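Side-chain contacts in 5-Carboxyvanillate Decarboxylase (Novosphingobium aromaticivorans, PDB 4QRN), which probably catalyses removal of a carboxyl group from 5-carboxyvanillate, as a manganese-containing member of the amidohydrolase family: residues Thr135-Cys140 against Leu172-Ile177; Glu93-Asp98 against Asp145-Met150. All blocks are in the same frame, centred on the assembly; numbering follows the deposited sequence. Where two conformers were deposited one is given.

How the contacts relate
From the N terminus the segments come in the order 93-98, 135-140, 145-150, 172-177. Contact 2 closes a loop from helix 93-101 to strand 147-149. Contact 1 closes one from helix 122-142 to the turn after helix 158-170. The second loop opens before the first has closed, so the two cross and neither nests in the other. They meet directly: Lys175 N lies 2.9 Å from Gly149 O, a probable hydrogen bond. Phe147 of contact 2 also touches Ala139 and Cys140 of the helix used in contact 1. Together the contacts tie helix 93-101 to strand 147-149, and helix 122-142 to the turn that leads into strand 177-179.

Contact 1: Thr135-Cys140 against Leu172-Ile177; sequences TLADAC and LGFKGI
Ala137 and Leu172 bring the two backbones closest, with CA atoms 5.6 Å apart where helix 122-142 passes the turn after helix 158-170. Gly173 follows Leu172 with positive phi (76°) and turns the chain away from the helix. Phe174 then sends its ring back towards it. Phe174 CE1 lies 3.9 Å from Ala137 CA, and Phe174 CZ lies 3.8 Å from Leu136 CD2, these last two side chains meeting at a slant. Leu136 CG is anti to the backbone N (chi1 177°), which carries the isobutyl group out from the helix beside the ring. The backbone N of Ala137 sits in the ring plane at its edge. One ring face is covered from within its own segment, since Leu172 CB stands 3.9 Å above the ring centre. Leu172 CD2 reaches across to Ala137 CB at 3.9 Å. A water joins the backbones by donating to Ala137 O (2.7 Å) and to Leu172 O (3.2 Å). The side chain of Leu136 is about 14 Å from the bound manganese, so the packing lies away from the metal site. It is helix-to-turn packing on the outside of an amidohydrolase (beta/alpha)8 barrel, where the chain leaves one outer helix to enter strand 177-179.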
# COMPACT_ATOMS: atom_id res chain seq x y z
N THR A 135 26.68 4.38 -21.93
CA THR A 135 27.37 5.11 -20.87
C THR A 135 27.54 4.22 -19.63
O THR A 135 28.62 4.16 -19.04
CB THR A 135 26.59 6.38 -20.56
OG1 THR A 135 26.67 7.25 -21.69
CG2 THR A 135 27.14 7.09 -19.31
N LEU A 136 26.47 3.53 -19.26
CA LEU A 136 26.55 2.60 -18.12
C LEU A 136 27.54 1.48 -18.39
O LEU A 136 28.35 1.13 -17.52
CB LEU A 136 25.16 2.04 -17.86
CG LEU A 136 25.07 1.00 -16.74
CD1 LEU A 136 25.63 1.53 -15.41
CD2 LEU A 136 23.64 0.54 -16.60
N ALA A 137 27.49 0.90 -19.59
CA ALA A 137 28.40 -0.19 -19.92
C ALA A 137 29.86 0.28 -19.84
O ALA A 137 30.73 -0.47 -19.36
CB ALA A 137 28.10 -0.72 -21.30
N ASP A 138 30.13 1.50 -20.31
CA ASP A 138 31.49 2.04 -20.22
C ASP A 138 31.94 2.13 -18.76
O ASP A 138 33.08 1.80 -18.44
CB ASP A 138 31.55 3.44 -20.83
CG ASP A 138 31.43 3.45 -22.35
OD1 ASP A 138 31.57 2.41 -22.99
OD2 ASP A 138 31.20 4.55 -22.88
N ALA A 139 31.07 2.60 -17.87
CA ALA A 139 31.42 2.73 -16.47
C ALA A 139 31.65 1.37 -15.83
O ALA A 139 32.59 1.20 -15.04
CB ALA A 139 30.35 3.50 -15.72
N CYS A 140 30.82 0.38 -16.18
CA CYS A 140 31.00 -0.96 -15.63
C CYS A 140 32.31 -1.58 -16.13
O CYS A 140 32.97 -2.31 -15.41
CB CYS A 140 29.82 -1.87 -15.96
SG CYS A 140 28.29 -1.37 -15.15
N LEU A 172 26.83 -5.92 -23.63
CA LEU A 172 27.15 -4.91 -22.63
C LEU A 172 27.44 -5.48 -21.24
O LEU A 172 27.84 -4.74 -20.35
CB LEU A 172 26.03 -3.88 -22.50
CG LEU A 172 25.66 -3.17 -23.82
CD1 LEU A 172 24.62 -2.10 -23.55
CD2 LEU A 172 26.88 -2.55 -24.52
N GLY A 173 27.21 -6.78 -21.05
CA GLY A 173 27.49 -7.41 -19.78
C GLY A 173 26.45 -7.10 -18.69
O GLY A 173 26.73 -7.33 -17.51
N PHE A 174 25.28 -6.62 -19.08
CA PHE A 174 24.25 -6.31 -18.09
C PHE A 174 23.62 -7.59 -17.57
O PHE A 174 23.66 -8.64 -18.21
CB PHE A 174 23.17 -5.43 -18.71
CG PHE A 174 23.62 -4.04 -19.07
CD1 PHE A 174 24.83 -3.49 -18.64
CD2 PHE A 174 22.78 -3.26 -19.85
CE1 PHE A 174 25.19 -2.19 -18.98
CE2 PHE A 174 23.13 -1.95 -20.19
CZ PHE A 174 24.35 -1.42 -19.76
N LYS A 175 23.00 -7.47 -16.39
CA LYS A 175 22.46 -8.63 -15.67
C LYS A 175 20.95 -8.70 -15.71
O LYS A 175 20.35 -9.66 -15.21
CB LYS A 175 22.99 -8.62 -14.23
CG LYS A 175 24.50 -8.75 -14.17
CD LYS A 175 25.02 -10.04 -14.78
CE LYS A 175 26.51 -10.18 -14.55
NZ LYS A 175 26.98 -11.50 -15.03
N GLY A 176 20.30 -7.73 -16.35
CA GLY A 176 18.85 -7.69 -16.46
C GLY A 176 18.48 -6.28 -16.86
O GLY A 176 19.34 -5.53 -17.34
N ILE A 177 17.21 -5.94 -16.67
CA ILE A 177 16.73 -4.60 -16.99
C ILE A 177 15.86 -4.10 -15.84
O ILE A 177 15.25 -4.88 -15.09
CB ILE A 177 15.94 -4.47 -18.34
CG1 ILE A 177 14.66 -5.34 -18.31
CG2 ILE A 177 16.86 -4.80 -19.53
CD1 ILE A 177 13.69 -5.01 -19.40
O HOH W 1 30.51 -3.18 -19.62

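Contact 2: Glu93-Asp98 against Asp145-Met150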
# COMPACT_ATOMS: atom_id res chain seq x y z
N GLU A 93 34.75 8.45 -9.87
CA GLU A 93 35.48 8.43 -8.62
C GLU A 93 34.69 8.95 -7.43
O GLU A 93 34.91 8.47 -6.32
CB GLU A 93 36.77 9.24 -8.74
CG GLU A 93 37.76 8.67 -9.74
CD GLU A 93 38.19 7.25 -9.38
OE1 GLU A 93 38.15 6.90 -8.18
OE2 GLU A 93 38.55 6.49 -10.30
N ARG A 94 33.78 9.90 -7.63
CA ARG A 94 32.96 10.39 -6.51
C ARG A 94 32.01 9.29 -6.05
O ARG A 94 31.88 9.06 -4.84
CB ARG A 94 32.16 11.68 -6.81
CG ARG A 94 31.19 12.08 -5.60
CD ARG A 94 30.27 13.31 -5.82
NE ARG A 94 29.54 13.68 -4.58
CZ ARG A 94 28.79 14.77 -4.43
NH1 ARG A 94 28.18 15.01 -3.28
NH2 ARG A 94 28.65 15.63 -5.44
N ARG A 95 31.34 8.62 -6.99
CA ARG A 95 30.45 7.53 -6.62
C ARG A 95 31.24 6.43 -5.90
O ARG A 95 30.79 5.90 -4.89
CB ARG A 95 29.76 6.98 -7.87
CG ARG A 95 28.85 5.79 -7.58
CD ARG A 95 28.06 5.37 -8.80
NE ARG A 95 27.15 6.39 -9.28
CZ ARG A 95 25.84 6.41 -9.09
NH1 ARG A 95 25.20 5.42 -8.45
NH2 ARG A 95 25.13 7.40 -9.61
N ILE A 96 32.40 6.08 -6.43
CA ILE A 96 33.23 5.05 -5.80
C ILE A 96 33.61 5.47 -4.38
O ILE A 96 33.56 4.64 -3.47
CB ILE A 96 34.48 4.79 -6.64
CG1 ILE A 96 34.12 4.12 -7.97
CG2 ILE A 96 35.53 3.99 -5.84
CD1 ILE A 96 33.74 2.70 -7.87
N ALA A 97 34.00 6.72 -4.19
CA ALA A 97 34.35 7.19 -2.85
C ALA A 97 33.14 7.10 -1.91
O ALA A 97 33.29 6.76 -0.73
CB ALA A 97 34.89 8.61 -2.92
N ASP A 98 31.95 7.44 -2.42
CA ASP A 98 30.76 7.35 -1.59
C ASP A 98 30.48 5.90 -1.19
O ASP A 98 30.03 5.63 -0.06
CB ASP A 98 29.54 7.95 -2.31
CG ASP A 98 29.50 9.48 -2.27
OD1 ASP A 98 30.35 10.12 -1.61
OD2 ASP A 98 28.58 10.06 -2.89
N ASP A 145 34.81 -4.49 -10.80
CA ASP A 145 34.58 -5.13 -9.51
C ASP A 145 33.65 -4.33 -8.61
O ASP A 145 33.33 -4.80 -7.51
CB ASP A 145 35.91 -5.37 -8.81
CG ASP A 145 36.77 -6.39 -9.53
OD1 ASP A 145 36.22 -7.31 -10.18
OD2 ASP A 145 38.02 -6.27 -9.46
N ARG A 146 33.21 -3.16 -9.08
CA ARG A 146 32.37 -2.27 -8.26
C ARG A 146 30.99 -2.01 -8.83
O ARG A 146 30.05 -1.80 -8.07
CB ARG A 146 33.04 -0.91 -8.05
CG ARG A 146 34.47 -0.97 -7.54
CD ARG A 146 34.64 -1.73 -6.26
NE ARG A 146 33.87 -1.20 -5.14
CZ ARG A 146 34.26 -0.18 -4.37
NH1 ARG A 146 35.36 0.51 -4.63
NH2 ARG A 146 33.50 0.20 -3.36
N PHE A 147 30.87 -1.94 -10.17
CA PHE A 147 29.64 -1.50 -10.83
C PHE A 147 29.10 -2.65 -11.68
O PHE A 147 29.86 -3.24 -12.46
CB PHE A 147 29.91 -0.34 -11.78
CG PHE A 147 30.29 0.99 -11.15
CD1 PHE A 147 30.14 1.28 -9.79
CD2 PHE A 147 30.78 2.00 -11.99
CE1 PHE A 147 30.48 2.54 -9.30
CE2 PHE A 147 31.11 3.25 -11.50
CZ PHE A 147 30.98 3.52 -10.16
N ILE A 148 27.81 -2.92 -11.54
CA ILE A 148 27.10 -3.92 -12.31
C ILE A 148 25.91 -3.22 -12.94
O ILE A 148 25.27 -2.41 -12.28
CB ILE A 148 26.59 -5.05 -11.37
CG1 ILE A 148 27.77 -5.71 -10.65
CG2 ILE A 148 25.76 -6.08 -12.13
CD1 ILE A 148 27.39 -6.35 -9.32
N GLY A 149 25.61 -3.51 -14.20
CA GLY A 149 24.55 -2.78 -14.87
C GLY A 149 23.26 -3.53 -15.10
O GLY A 149 23.25 -4.74 -15.42
N MET A 150 22.16 -2.78 -15.01
CA MET A 150 20.83 -3.18 -15.49
C MET A 150 20.50 -2.23 -16.65
O MET A 150 20.68 -1.02 -16.53
CB MET A 150 19.78 -3.04 -14.38
CG MET A 150 20.03 -3.97 -13.20
SD MET A 150 19.66 -5.71 -13.52
CE MET A 150 17.92 -5.76 -13.09
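Arg95 touches Phe147 with the carbon part of its chain. A bend at chi3 (-63°) turns the guanidinium aside after CD has reached the ring. Arg95 CD lies 3.7 Å from Phe147 CZ. The guanidinium plane stands at 85° to the ring, so the two do not lie flat on each other; the methylenes CG and CD make the contact. The polar end is used otherwise: NE bonds to Asp90 O and NH2 to Ala43 O. Arg95 therefore also links its helix to strand 38-44.

Ile96 comes next and fills the angle between Phe147 and Arg146. Ile96 CD1 is 3.6 Å from Phe147 CE1 and 3.7 Å from Arg146 CB. The same methyl lies over one face of the Arg146 guanidinium. The other branch, Ile96 CG2, approaches Arg146 NH1 at 3.7 Å. Arg146 can fold around the isoleucine because its chain bends at chi2 and chi3. Its guanidinium is held by Asp105 O at NE, and by Ile104 O and a salt bridge to Asp100 at NH2. These bonds probably limit rotation of the guanidinium, one face of which is turned to Ile96 CD1.

The side chain of Arg95 is about 10 Å from the manganese. Helix 93-101 here covers the start of strand 147-149, one of the parallel strands of the amidohydrolase (beta/alpha)8 barrel.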